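Local structure of seryl-tRNA synthetase, cytoplasmic (Candida albicans, 3QO8) at residues E325-L330 with T404-E409; P333-G338 with D353-F358; P359-Y364 with I415-Q420. The protein catalyses the two-step attachment of serine to tRNA(Ser), activating the amino acid with ATP as Ser-AMP and then transferring it to the acceptor end of the tRNA. All coordinates share one frame; numbering follows the deposited sequence.

Contact 1: E325-L330 with T404-E409; sequences EFYQSL and TLSATE. With SSA (5'-O-(N-(L-seryl)-sulfamoyl)adenosine), chain B; SSA (5'-O-(N-(L-seryl)-sulfamoyl)adenosine), chain D.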
loop_
_atom_site.group_PDB
_atom_site.type_symbol
_atom_site.label_atom_id
_atom_site.label_comp_id
_atom_site.label_asym_id
_atom_site.label_seq_id
_atom_site.Cartn_x
_atom_site.Cartn_y
_atom_site.Cartn_z
ATOM N N GLU A 325 -2.640 13.952 24.841
ATOM C CA GLU A 325 -2.697 15.347 24.436
ATOM C C GLU A 325 -3.312 15.472 23.044
ATOM O O GLU A 325 -4.141 16.349 22.789
ATOM C CB GLU A 325 -1.303 15.980 24.478
ATOM C CG GLU A 325 -1.297 17.456 24.134
ATOM C CD GLU A 325 0.116 18.048 24.041
ATOM O OE1 GLU A 325 1.097 17.346 24.379
ATOM O OE2 GLU A 325 0.236 19.218 23.615
ATOM N N PHE A 326 -2.913 14.588 22.137
ATOM C CA PHE A 326 -3.486 14.574 20.795
ATOM C C PHE A 326 -5.018 14.413 20.834
ATOM O O PHE A 326 -5.740 15.182 20.189
ATOM C CB PHE A 326 -2.829 13.466 19.954
ATOM C CG PHE A 326 -3.290 13.429 18.505
ATOM C CD1 PHE A 326 -2.740 14.279 17.559
ATOM C CD2 PHE A 326 -4.277 12.535 18.103
ATOM C CE1 PHE A 326 -3.154 14.237 16.230
ATOM C CE2 PHE A 326 -4.705 12.492 16.781
ATOM C CZ PHE A 326 -4.148 13.348 15.843
ATOM N N TYR A 327 -5.525 13.427 21.582
ATOM C CA TYR A 327 -6.982 13.231 21.638
ATOM C C TYR A 327 -7.698 14.342 22.389
ATOM O O TYR A 327 -8.825 14.723 22.045
ATOM C CB TYR A 327 -7.357 11.818 22.129
ATOM C CG TYR A 327 -6.927 10.863 21.061
ATOM C CD1 TYR A 327 -7.702 10.683 19.931
ATOM C CD2 TYR A 327 -5.694 10.232 21.120
ATOM C CE1 TYR A 327 -7.280 9.860 18.896
ATOM C CE2 TYR A 327 -5.263 9.405 20.087
ATOM C CZ TYR A 327 -6.060 9.229 18.983
ATOM O OH TYR A 327 -5.633 8.424 17.942
ATOM N N GLN A 328 -7.034 14.892 23.395
ATOM C CA GLN A 328 -7.604 16.047 24.078
ATOM C C GLN A 328 -7.777 17.199 23.098
ATOM O O GLN A 328 -8.780 17.918 23.140
ATOM C CB GLN A 328 -6.720 16.478 25.242
ATOM C CG GLN A 328 -6.750 15.502 26.382
ATOM C CD GLN A 328 -5.977 16.005 27.567
ATOM O OE1 GLN A 328 -5.766 17.207 27.708
ATOM N NE2 GLN A 328 -5.548 15.090 28.432
ATOM N N SER A 329 -6.803 17.355 22.207
ATOM C CA SER A 329 -6.813 18.449 21.235
ATOM C C SER A 329 -7.945 18.280 20.218
ATOM O O SER A 329 -8.395 19.247 19.603
ATOM C CB SER A 329 -5.457 18.554 20.523
ATOM O OG SER A 329 -5.382 17.677 19.413
ATOM N N LEU A 330 -8.412 17.047 20.053
ATOM C CA LEU A 330 -9.545 16.778 19.175
ATOM C C LEU A 330 -10.862 16.769 19.939
ATOM O O LEU A 330 -11.926 16.601 19.343
ATOM C CB LEU A 330 -9.367 15.429 18.468
ATOM C CG LEU A 330 -8.256 15.352 17.421
ATOM C CD1 LEU A 330 -7.928 13.892 17.071
ATOM C CD2 LEU A 330 -8.690 16.124 16.185
ATOM N N THR A 404 0.666 4.029 19.029
ATOM C CA THR A 404 -0.174 4.698 18.061
ATOM C C THR A 404 -0.231 6.182 18.418
ATOM O O THR A 404 -0.344 6.526 19.587
ATOM C CB THR A 404 -1.606 4.166 18.121
ATOM O OG1 THR A 404 -1.586 2.733 18.158
ATOM C CG2 THR A 404 -2.409 4.664 16.924
ATOM N N LEU A 405 -0.140 7.062 17.427
ATOM C CA LEU A 405 -0.633 8.415 17.639
ATOM C C LEU A 405 -2.063 8.455 17.112
ATOM O O LEU A 405 -2.998 8.646 17.875
ATOM C CB LEU A 405 0.225 9.491 16.955
ATOM C CG LEU A 405 -0.363 10.881 17.249
ATOM C CD1 LEU A 405 -0.036 11.334 18.680
ATOM C CD2 LEU A 405 0.065 11.926 16.248
ATOM N N SER A 406 -2.237 8.248 15.809
ATOM C CA SER A 406 -3.583 8.141 15.242
ATOM C C SER A 406 -3.660 7.143 14.101
ATOM O O SER A 406 -2.976 7.302 13.092
ATOM C CB SER A 406 -4.099 9.499 14.757
ATOM O OG SER A 406 -5.390 9.371 14.159
ATOM N N ALA A 407 -4.468 6.101 14.285
ATOM C CA ALA A 407 -4.912 5.276 13.173
ATOM C C ALA A 407 -6.049 6.071 12.552
ATOM O O ALA A 407 -7.102 6.240 13.164
ATOM C CB ALA A 407 -5.399 3.935 13.671
ATOM N N THR A 408 -5.831 6.611 11.358
ATOM C CA THR A 408 -6.655 7.739 10.932
ATOM C C THR A 408 -8.115 7.380 10.600
ATOM O O THR A 408 -9.038 8.108 10.981
ATOM C CB THR A 408 -5.993 8.527 9.764
ATOM O OG1 THR A 408 -5.815 7.654 8.646
ATOM C CG2 THR A 408 -4.600 9.053 10.194
ATOM N N GLU A 409 -8.330 6.292 9.875
ATOM C CA GLU A 409 -9.704 5.916 9.537
ATOM C C GLU A 409 -10.511 5.644 10.826
ATOM O O GLU A 409 -11.661 6.074 10.947
ATOM C CB GLU A 409 -9.750 4.704 8.603
ATOM C CG GLU A 409 -9.536 5.066 7.089
ATOM C CD GLU A 409 -8.067 5.173 6.676
ATOM O OE1 GLU A 409 -7.181 4.978 7.525
ATOM O OE2 GLU A 409 -7.799 5.468 5.483
HETATM N N10 SSA B . 2.540 -0.393 16.293
HETATM C CA SSA B . 1.506 -0.577 17.309
HETATM C CB SSA B . 1.107 0.775 17.900
HETATM O OG SSA B . 0.381 1.556 16.929
HETATM C C9 SSA B . 0.303 -1.255 16.714
HETATM O O9 SSA B . 0.224 -1.482 15.513
HETATM N N8 SSA B . -0.662 -1.582 17.568
HETATM S S1 SSA B . -2.128 -2.025 17.098
HETATM O O1S SSA B . -2.156 -3.317 16.475
HETATM O O2S SSA B . -2.985 -2.015 18.237
HETATM O "O5'" SSA B . -2.690 -0.980 16.115
HETATM C "C5'" SSA B . -2.703 0.399 16.442
HETATM C "C4'" SSA B . -4.085 0.981 16.126
HETATM O "O4'" SSA B . -4.451 0.845 14.747
HETATM C "C3'" SSA B . -5.216 0.313 16.875
HETATM O "O3'" SSA B . -5.257 0.790 18.228
HETATM C "C2'" SSA B . -6.413 0.747 16.036
HETATM O "O2'" SSA B . -6.784 2.102 16.356
HETATM C "C1'" SSA B . -5.862 0.738 14.610
HETATM N N9 SSA B . -6.197 -0.535 13.939
HETATM C C8 SSA B . -5.709 -1.753 14.223
HETATM N N7 SSA B . -6.279 -2.651 13.391
HETATM C C5 SSA B . -7.118 -1.975 12.584
HETATM C C6 SSA B . -7.948 -2.355 11.547
HETATM N N6 SSA B . -8.006 -3.658 11.196
HETATM N N1 SSA B . -8.684 -1.416 10.908
HETATM C C2 SSA B . -8.613 -0.130 11.273
HETATM N N3 SSA B . -7.809 0.267 12.267
HETATM C C4 SSA B . -7.067 -0.642 12.939
HETATM N N10 SSA D . -10.347 24.285 26.392
HETATM C CA SSA D . -10.966 24.716 25.152
HETATM C CB SSA D . -9.870 25.021 24.135
HETATM O OG SSA D . -10.450 25.376 22.875
HETATM C C9 SSA D . -11.869 23.631 24.634
HETATM O O9 SSA D . -12.530 23.803 23.623
HETATM N N8 SSA D . -11.893 22.493 25.328
HETATM S S1 SSA D . -12.677 21.201 24.783
HETATM O O1S SSA D . -12.280 20.058 25.557
HETATM O O2S SSA D . -14.097 21.412 24.894
HETATM O "O5'" SSA D . -12.321 20.992 23.300
HETATM C "C5'" SSA D . -11.121 20.332 22.904
HETATM C "C4'" SSA D . -10.867 20.657 21.436
HETATM O "O4'" SSA D . -11.777 19.952 20.587
HETATM C "C3'" SSA D . -11.081 22.133 21.145
HETATM O "O3'" SSA D . -9.838 22.843 21.155
HETATM C "C2'" SSA D . -11.695 22.171 19.764
HETATM O "O2'" SSA D . -10.678 22.352 18.782
HETATM C "C1'" SSA D . -12.319 20.803 19.572
HETATM N N9 SSA D . -13.782 20.966 19.733
HETATM C C8 SSA D . -14.528 20.619 20.798
HETATM N N7 SSA D . -15.817 20.953 20.545
HETATM C C5 SSA D . -15.868 21.515 19.317
HETATM C C6 SSA D . -16.891 22.036 18.536
HETATM N N6 SSA D . -18.176 22.052 18.980
HETATM N N1 SSA D . -16.588 22.538 17.317
HETATM C C2 SSA D . -15.330 22.530 16.855
HETATM N N3 SSA D . -14.326 22.030 17.586
HETATM C C4 SSA D . -14.575 21.523 18.817
HETATM O O HOH W 1 -6.200 6.093 16.543
#
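Phe326 holds chi1 at -176°, which swings CG away from its own N and sends the ring from helix 312-329 onto Leu405, whereas Tyr327, with CG anti to the carbonyl carbon (chi1 -68°), carries its hydroxyl past that ring to the main chain of Leu405. The helix thus meets the strand-to-helix corner that class II synthetases use as motif 3.

Leu405 crosses Phe326 at about a right angle and uses both branches: CD1 presses on CB of Phe326 at 3.7 Å, and CD2 makes a CH-pi contact over the ring, 4.2 Å from the centroid and 23° off the normal. A branched aliphatic residue suits this place because one methyl can touch the stem while the other lies over the face. The small Ser406 lets its CB come within 3.7 Å of Phe326 CE2; its OG pairs instead with Thr411. Leu405 and Ser406 both face Ile301, a classic beta bulge.

The phenol is the polar centre. Tyr327 OH donates to Leu405 O at 2.6 Å, in the carbonyl plane and on a lone pair, and accepts from a water at 2.8 Å. The same water accepts from Ala407 N, the N-cap position of helix 408-419. A tyrosine suits the site because its ring packs in the core while its hydroxyl reaches the bulge.

Thr404 OG1 donates to the seryl OG of the active-site SSA (chain B) at 2.6 Å, while Ala407 CB lies 3.4 Å from its C1'. Another SSA molecule (chain D) touches the helix end, where Gln328 O is 3.4 Å from C5'. Apolar packing and a hydroxyl used both ways therefore probably help to fix the backbone between Thr404 and Ala407, whose side chains touch the serine and ribose parts of the active-site ligand.

Contact 2: P333-G338 with D353-F358; sequences PYRVVG and DLEAWF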
loop_
_atom_site.group_PDB
_atom_site.type_symbol
_atom_site.label_atom_id
_atom_site.label_comp_id
_atom_site.label_asym_id
_atom_site.label_seq_id
_atom_site.Cartn_x
_atom_site.Cartn_y
_atom_site.Cartn_z
ATOM N N PRO A 333 -13.528 12.263 24.269
ATOM C CA PRO A 333 -13.425 11.667 25.610
ATOM C C PRO A 333 -12.733 10.322 25.495
ATOM O O PRO A 333 -12.931 9.648 24.491
ATOM C CB PRO A 333 -14.893 11.444 26.034
ATOM C CG PRO A 333 -15.735 12.165 25.031
ATOM C CD PRO A 333 -14.915 12.268 23.766
ATOM N N TYR A 334 -11.943 9.929 26.491
ATOM C CA TYR A 334 -11.261 8.643 26.418
ATOM C C TYR A 334 -10.949 8.114 27.802
ATOM O O TYR A 334 -11.109 8.821 28.791
ATOM C CB TYR A 334 -9.958 8.755 25.599
ATOM C CG TYR A 334 -8.955 9.707 26.222
ATOM C CD1 TYR A 334 -8.139 9.299 27.269
ATOM C CD2 TYR A 334 -8.837 11.020 25.770
ATOM C CE1 TYR A 334 -7.230 10.188 27.869
ATOM C CE2 TYR A 334 -7.931 11.910 26.355
ATOM C CZ TYR A 334 -7.143 11.487 27.408
ATOM O OH TYR A 334 -6.257 12.360 27.985
ATOM N N ARG A 335 -10.511 6.864 27.863
ATOM C CA ARG A 335 -9.878 6.337 29.059
ATOM C C ARG A 335 -8.579 5.650 28.659
ATOM O O ARG A 335 -8.449 5.173 27.534
ATOM C CB ARG A 335 -10.793 5.342 29.777
ATOM C CG ARG A 335 -11.185 4.129 28.943
ATOM C CD ARG A 335 -12.030 3.136 29.773
ATOM N NE ARG A 335 -12.270 1.887 29.048
ATOM C CZ ARG A 335 -13.215 0.998 29.362
ATOM N NH1 ARG A 335 -14.021 1.211 30.392
ATOM N NH2 ARG A 335 -13.353 -0.113 28.643
ATOM N N VAL A 336 -7.623 5.621 29.576
ATOM C CA VAL A 336 -6.379 4.867 29.388
ATOM C C VAL A 336 -6.415 3.642 30.298
ATOM O O VAL A 336 -6.698 3.753 31.507
ATOM C CB VAL A 336 -5.161 5.731 29.733
ATOM C CG1 VAL A 336 -3.857 4.924 29.594
ATOM C CG2 VAL A 336 -5.119 6.964 28.826
ATOM N N VAL A 337 -6.151 2.476 29.723
ATOM C CA VAL A 337 -6.221 1.228 30.477
ATOM C C VAL A 337 -4.932 0.431 30.406
ATOM O O VAL A 337 -4.296 0.346 29.356
ATOM C CB VAL A 337 -7.411 0.340 30.015
ATOM C CG1 VAL A 337 -8.736 1.077 30.226
ATOM C CG2 VAL A 337 -7.263 -0.055 28.554
ATOM N N GLY A 338 -4.556 -0.164 31.532
ATOM C CA GLY A 338 -3.388 -1.018 31.600
ATOM C C GLY A 338 -3.780 -2.436 31.240
ATOM O O GLY A 338 -4.494 -3.102 31.985
ATOM N N ASP A 353 -3.578 0.965 26.582
ATOM C CA ASP A 353 -4.402 1.339 25.446
ATOM C C ASP A 353 -5.151 2.623 25.797
ATOM O O ASP A 353 -5.554 2.831 26.951
ATOM C CB ASP A 353 -5.418 0.242 25.104
ATOM C CG ASP A 353 -4.800 -0.931 24.351
ATOM O OD1 ASP A 353 -3.557 -0.980 24.191
ATOM O OD2 ASP A 353 -5.571 -1.820 23.935
ATOM N N LEU A 354 -5.307 3.498 24.813
ATOM C CA LEU A 354 -6.220 4.614 24.951
ATOM C C LEU A 354 -7.452 4.178 24.177
ATOM O O LEU A 354 -7.366 3.806 23.005
ATOM C CB LEU A 354 -5.631 5.920 24.392
ATOM C CG LEU A 354 -6.498 7.178 24.569
ATOM C CD1 LEU A 354 -5.648 8.432 24.725
ATOM C CD2 LEU A 354 -7.493 7.344 23.430
ATOM N N GLU A 355 -8.583 4.177 24.862
ATOM C CA GLU A 355 -9.861 3.796 24.281
ATOM C C GLU A 355 -10.770 5.010 24.341
ATOM O O GLU A 355 -11.017 5.562 25.419
ATOM C CB GLU A 355 -10.486 2.641 25.078
ATOM C CG GLU A 355 -9.566 1.425 25.290
ATOM C CD GLU A 355 -10.249 0.346 26.121
ATOM O OE1 GLU A 355 -11.070 0.704 26.991
ATOM O OE2 GLU A 355 -9.989 -0.849 25.892
ATOM N N ALA A 356 -11.257 5.435 23.181
ATOM C CA ALA A 356 -12.026 6.667 23.096
ATOM C C ALA A 356 -13.507 6.336 23.172
ATOM O O ALA A 356 -13.925 5.245 22.792
ATOM C CB ALA A 356 -11.728 7.399 21.788
ATOM N N TRP A 357 -14.291 7.289 23.659
ATOM C CA TRP A 357 -15.724 7.097 23.786
ATOM C C TRP A 357 -16.426 7.231 22.442
ATOM O O TRP A 357 -16.282 8.240 21.759
ATOM C CB TRP A 357 -16.300 8.108 24.784
ATOM C CG TRP A 357 -17.787 7.963 25.029
ATOM C CD1 TRP A 357 -18.780 8.833 24.652
ATOM C CD2 TRP A 357 -18.439 6.885 25.717
ATOM N NE1 TRP A 357 -20.014 8.355 25.073
ATOM C CE2 TRP A 357 -19.825 7.165 25.727
ATOM C CE3 TRP A 357 -17.983 5.714 26.336
ATOM C CZ2 TRP A 357 -20.754 6.311 26.324
ATOM C CZ3 TRP A 357 -18.906 4.873 26.934
ATOM C CH2 TRP A 357 -20.276 5.177 26.926
ATOM N N PHE A 358 -17.183 6.205 22.068
ATOM C CA PHE A 358 -18.033 6.256 20.891
ATOM C C PHE A 358 -19.485 6.381 21.387
ATOM O O PHE A 358 -20.073 5.398 21.844
ATOM C CB PHE A 358 -17.851 4.978 20.051
ATOM C CG PHE A 358 -16.624 4.987 19.149
ATOM C CD1 PHE A 358 -15.337 5.028 19.682
ATOM C CD2 PHE A 358 -16.766 4.933 17.771
ATOM C CE1 PHE A 358 -14.207 5.028 18.848
ATOM C CE2 PHE A 358 -15.657 4.939 16.932
ATOM C CZ PHE A 358 -14.364 4.992 17.470
#
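Leu354 lays CD1 over one face of the Tyr334 ring, 3.9 Å from the centroid and 18° off the normal, while its CD2 touches Tyr334 CB at 3.6 Å. Both belong to an antiparallel beta hairpin, strands 334-338 and 350-358, within the mixed sheet of the class II catalytic core.

Tyr334, Val336, Leu354 and Ala356 share one face of the sheet, the first three against helix 312-329 and Ala356 against Cys414 of helix 408-419; flat and aliphatic groups suit this buried layer. The Tyr334 ring takes chi1 near +62°, placing CG between the backbone N and the carbonyl carbon; from there it sits beside Leu354, and its hydroxyl bonds Gln328 and Glu324. Ala356, with only a methyl, fits the non-hydrogen-bonded pair in which its CA comes within 3.9 Å of Tyr334 CA.

The backbones are stitched in two-way pairs: Arg335 with Glu355, and Val337 with Asp353, each giving and receiving a bond. Pro333 O accepts from Trp357 N at 2.8 Å, although the donor stands above the carbonyl plane; with no N-H, Pro333 cannot return it. Pro333 CB packs on Trp357 CB, and the indole NE1 bonds the backbone O of Glu140.

Arg335, Val337, Asp353 and Glu355 occupy the other face. Val337 CG2 lies over one face of the Glu355 carboxylate. Asp353 OD1 bonds Ser369 OG, so this strand supplies a second-shell partner to a magnesium ligand. The extended chain of Arg335 brings its guanidinium into a salt bridge with Glu355, the two planes 30° apart. Two of its nitrogens converge on one oxygen: Arg335 NE meets Glu355 OE1 at 2.7 Å nearly along the C-O axis, and Arg335 NH2 reaches that OE1 at 2.9 Å in a more bent bond on its syn lone pair.

Contact 3: P359-Y364 with I415-Q420; sequences PFQQEY and ILENYQ. With SSA (5'-O-(N-(L-seryl)-sulfamoyl)adenosine), chain D.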
loop_
_atom_site.group_PDB
_atom_site.type_symbol
_atom_site.label_atom_id
_atom_site.label_comp_id
_atom_site.label_asym_id
_atom_site.label_seq_id
_atom_site.Cartn_x
_atom_site.Cartn_y
_atom_site.Cartn_z
ATOM N N PRO A 359 -20.065 7.589 21.307
ATOM C CA PRO A 359 -21.350 7.785 22.000
ATOM C C PRO A 359 -22.528 7.052 21.366
ATOM O O PRO A 359 -23.481 6.774 22.083
ATOM C CB PRO A 359 -21.557 9.300 21.957
ATOM C CG PRO A 359 -20.757 9.756 20.749
ATOM C CD PRO A 359 -19.556 8.838 20.707
ATOM N N PHE A 360 -22.487 6.741 20.069
ATOM C CA PHE A 360 -23.593 5.993 19.500
ATOM C C PHE A 360 -23.524 4.562 20.009
ATOM O O PHE A 360 -24.519 3.995 20.422
ATOM C CB PHE A 360 -23.591 5.974 17.965
ATOM C CG PHE A 360 -24.655 5.072 17.394
ATOM C CD1 PHE A 360 -25.950 5.530 17.233
ATOM C CD2 PHE A 360 -24.373 3.752 17.080
ATOM C CE1 PHE A 360 -26.951 4.688 16.738
ATOM C CE2 PHE A 360 -25.362 2.903 16.586
ATOM C CZ PHE A 360 -26.660 3.379 16.416
ATOM N N GLN A 361 -22.330 3.991 19.951
ATOM C CA GLN A 361 -22.075 2.635 20.415
ATOM C C GLN A 361 -22.286 2.592 21.918
ATOM O O GLN A 361 -22.583 1.552 22.491
ATOM C CB GLN A 361 -20.621 2.268 20.094
ATOM C CG GLN A 361 -20.154 2.698 18.681
ATOM C CD GLN A 361 -20.670 1.765 17.595
ATOM O OE1 GLN A 361 -20.729 0.549 17.792
ATOM N NE2 GLN A 361 -21.066 2.330 16.452
ATOM N N GLN A 362 -22.121 3.751 22.544
ATOM C CA GLN A 362 -22.082 3.878 23.991
ATOM C C GLN A 362 -21.029 2.939 24.598
ATOM O O GLN A 362 -21.294 2.247 25.568
ATOM C CB GLN A 362 -23.472 3.635 24.602
ATOM C CG GLN A 362 -24.559 4.587 24.081
ATOM C CD GLN A 362 -25.958 4.175 24.519
ATOM O OE1 GLN A 362 -26.316 4.308 25.693
ATOM N NE2 GLN A 362 -26.753 3.669 23.577
ATOM N N GLU A 363 -19.832 2.932 24.018
ATOM C CA GLU A 363 -18.738 2.103 24.509
ATOM C C GLU A 363 -17.426 2.817 24.260
ATOM O O GLU A 363 -17.295 3.565 23.295
ATOM C CB GLU A 363 -18.675 0.792 23.736
ATOM C CG GLU A 363 -19.892 -0.084 23.854
ATOM C CD GLU A 363 -19.789 -1.308 22.968
ATOM O OE1 GLU A 363 -18.668 -1.599 22.496
ATOM O OE2 GLU A 363 -20.825 -1.973 22.742
ATOM N N TYR A 364 -16.453 2.561 25.120
ATOM C CA TYR A 364 -15.078 2.931 24.853
ATOM C C TYR A 364 -14.494 1.949 23.849
ATOM O O TYR A 364 -14.644 0.736 24.007
ATOM C CB TYR A 364 -14.265 2.861 26.137
ATOM C CG TYR A 364 -14.509 4.008 27.094
ATOM C CD1 TYR A 364 -14.009 5.282 26.817
ATOM C CD2 TYR A 364 -15.199 3.811 28.290
ATOM C CE1 TYR A 364 -14.210 6.330 27.693
ATOM C CE2 TYR A 364 -15.409 4.857 29.176
ATOM C CZ TYR A 364 -14.907 6.112 28.873
ATOM O OH TYR A 364 -15.085 7.161 29.729
ATOM N N ILE A 415 -14.454 10.735 15.641
ATOM C CA ILE A 415 -14.842 12.098 15.322
ATOM C C ILE A 415 -16.278 12.156 14.811
ATOM O O ILE A 415 -17.076 12.989 15.255
ATOM C CB ILE A 415 -13.877 12.707 14.270
ATOM C CG1 ILE A 415 -12.509 12.970 14.927
ATOM C CG2 ILE A 415 -14.475 13.990 13.674
ATOM C CD1 ILE A 415 -11.401 13.300 13.965
ATOM N N LEU A 416 -16.599 11.289 13.861
ATOM C CA LEU A 416 -17.946 11.277 13.289
ATOM C C LEU A 416 -19.011 11.152 14.374
ATOM O O LEU A 416 -20.009 11.883 14.363
ATOM C CB LEU A 416 -18.099 10.141 12.288
ATOM C CG LEU A 416 -17.226 10.258 11.024
ATOM C CD1 LEU A 416 -17.350 9.022 10.163
ATOM C CD2 LEU A 416 -17.583 11.494 10.220
ATOM N N GLU A 417 -18.835 10.225 15.311
ATOM C CA GLU A 417 -19.900 10.043 16.302
ATOM C C GLU A 417 -19.951 11.220 17.269
ATOM O O GLU A 417 -21.026 11.617 17.709
ATOM C CB GLU A 417 -19.797 8.700 17.040
ATOM C CG GLU A 417 -19.957 7.501 16.106
ATOM C CD GLU A 417 -20.250 6.197 16.830
ATOM O OE1 GLU A 417 -20.338 6.194 18.078
ATOM O OE2 GLU A 417 -20.409 5.173 16.137
ATOM N N ASN A 418 -18.794 11.808 17.564
ATOM C CA ASN A 418 -18.739 12.895 18.549
ATOM C C ASN A 418 -18.951 14.314 17.997
ATOM O O ASN A 418 -19.124 15.257 18.761
ATOM C CB ASN A 418 -17.430 12.829 19.345
ATOM C CG ASN A 418 -17.460 11.747 20.413
ATOM O OD1 ASN A 418 -18.227 11.843 21.370
ATOM N ND2 ASN A 418 -16.620 10.713 20.257
ATOM N N TYR A 419 -18.929 14.464 16.678
ATOM C CA TYR A 419 -19.038 15.790 16.074
ATOM C C TYR A 419 -20.289 15.912 15.225
ATOM O O TYR A 419 -20.491 16.916 14.558
ATOM C CB TYR A 419 -17.776 16.156 15.270
ATOM C CG TYR A 419 -16.669 16.726 16.133
ATOM C CD1 TYR A 419 -15.843 15.893 16.882
ATOM C CD2 TYR A 419 -16.455 18.098 16.207
ATOM C CE1 TYR A 419 -14.829 16.411 17.688
ATOM C CE2 TYR A 419 -15.439 18.631 17.013
ATOM C CZ TYR A 419 -14.634 17.775 17.751
ATOM O OH TYR A 419 -13.627 18.283 18.553
ATOM N N GLN A 420 -21.135 14.889 15.275
ATOM C CA GLN A 420 -22.382 14.905 14.532
ATOM C C GLN A 420 -23.368 15.860 15.183
ATOM O O GLN A 420 -23.314 16.110 16.386
ATOM C CB GLN A 420 -23.005 13.499 14.459
ATOM C CG GLN A 420 -23.627 13.002 15.763
ATOM C CD GLN A 420 -24.172 11.585 15.633
ATOM O OE1 GLN A 420 -25.194 11.362 14.982
ATOM N NE2 GLN A 420 -23.477 10.618 16.228
HETATM N N10 SSA D . -10.347 24.285 26.392
HETATM C CA SSA D . -10.966 24.716 25.152
HETATM C CB SSA D . -9.870 25.021 24.135
HETATM O OG SSA D . -10.450 25.376 22.875
HETATM C C9 SSA D . -11.869 23.631 24.634
HETATM O O9 SSA D . -12.530 23.803 23.623
HETATM N N8 SSA D . -11.893 22.493 25.328
HETATM S S1 SSA D . -12.677 21.201 24.783
HETATM O O1S SSA D . -12.280 20.058 25.557
HETATM O O2S SSA D . -14.097 21.412 24.894
HETATM O "O5'" SSA D . -12.321 20.992 23.300
HETATM C "C5'" SSA D . -11.121 20.332 22.904
HETATM C "C4'" SSA D . -10.867 20.657 21.436
HETATM O "O4'" SSA D . -11.777 19.952 20.587
HETATM C "C3'" SSA D . -11.081 22.133 21.145
HETATM O "O3'" SSA D . -9.838 22.843 21.155
HETATM C "C2'" SSA D . -11.695 22.171 19.764
HETATM O "O2'" SSA D . -10.678 22.352 18.782
HETATM C "C1'" SSA D . -12.319 20.803 19.572
HETATM N N9 SSA D . -13.782 20.966 19.733
HETATM C C8 SSA D . -14.528 20.619 20.798
HETATM N N7 SSA D . -15.817 20.953 20.545
HETATM C C5 SSA D . -15.868 21.515 19.317
HETATM C C6 SSA D . -16.891 22.036 18.536
HETATM N N6 SSA D . -18.176 22.052 18.980
HETATM N N1 SSA D . -16.588 22.538 17.317
HETATM C C2 SSA D . -15.330 22.530 16.855
HETATM N N3 SSA D . -14.326 22.030 17.586
HETATM C C4 SSA D . -14.575 21.523 18.817
#
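Glu417 sets its CB against the ring of Pro359, 3.7 Å from Pro359 CD, and from there an extended chain runs out to the turn of a beta hairpin. That turn joins strands 350-358 and 363-372 and ends in a G1 beta bulge, Gln362 and Glu363 both facing Phe358; Gln362 has the positive phi of a left-handed residue. The turn packs on the C-terminal end of helix 408-419.

Farther along the side chain, CD of Glu417 rests 3.5 Å from Phe360 CB. The two oxygens then take different donors. OE1 receives the backbone N of Phe360 at 3.0 Å, a bent bond that arrives 44° out of the carboxylate plane. OE2 receives Gln361 NE2 at 2.9 Å, nearly straight at 166°, on the syn lone pair. The Gln361 chain bends at chi2 (-78°), which folds its amide back to the helix, and there amide and carboxylate lie nearly coplanar. OE2 also accepts from the backbone N of His154, at the start of helix 154-160. Glutamate suits the place: its reach spans from helix to turn, and N-H groups meet both oxygens of a buried carboxylate. The nearby helix start would probably favour its ionised form.

Pro359, a compact ring, packs beside the helix, its CG 3.3 Å from Asn418 OD1. Asn418 spends its amide on main chain, ND2 on Trp357 O and Cys414 O and OD1 on Ala144 N. Tyr419 OH is hydrogen-bonded to Leu330 O, and its ring edge meets the adenine of the chain D SSA. Gln420 turns back on the helix end, and its NE2 meets Glu417 O at 3.0 Å, in the carbonyl plane and on a lone pair.

All three contacts lie in the class II catalytic core and reach the same mixed sheet, on one side of the chain's centre. Between centres, contacts 1 and 2 are about 11 Å apart, contacts 2 and 3 about 13 Å, and contacts 1 and 3 about 15 Å. Along the chain, contact 2 is nested inside the loop closed by contact 1 and closes before contact 3 opens, while the segments of contacts 1 and 3 alternate. Helix 408-419 serves both contact 1 and contact 3, and strands 350-358 and 363-372 are sheet neighbours. Contacts 1 and 3 also touch the same second SSA molecule, so the shared helix and sheet link the catalytic pocket to where it binds in this crystal.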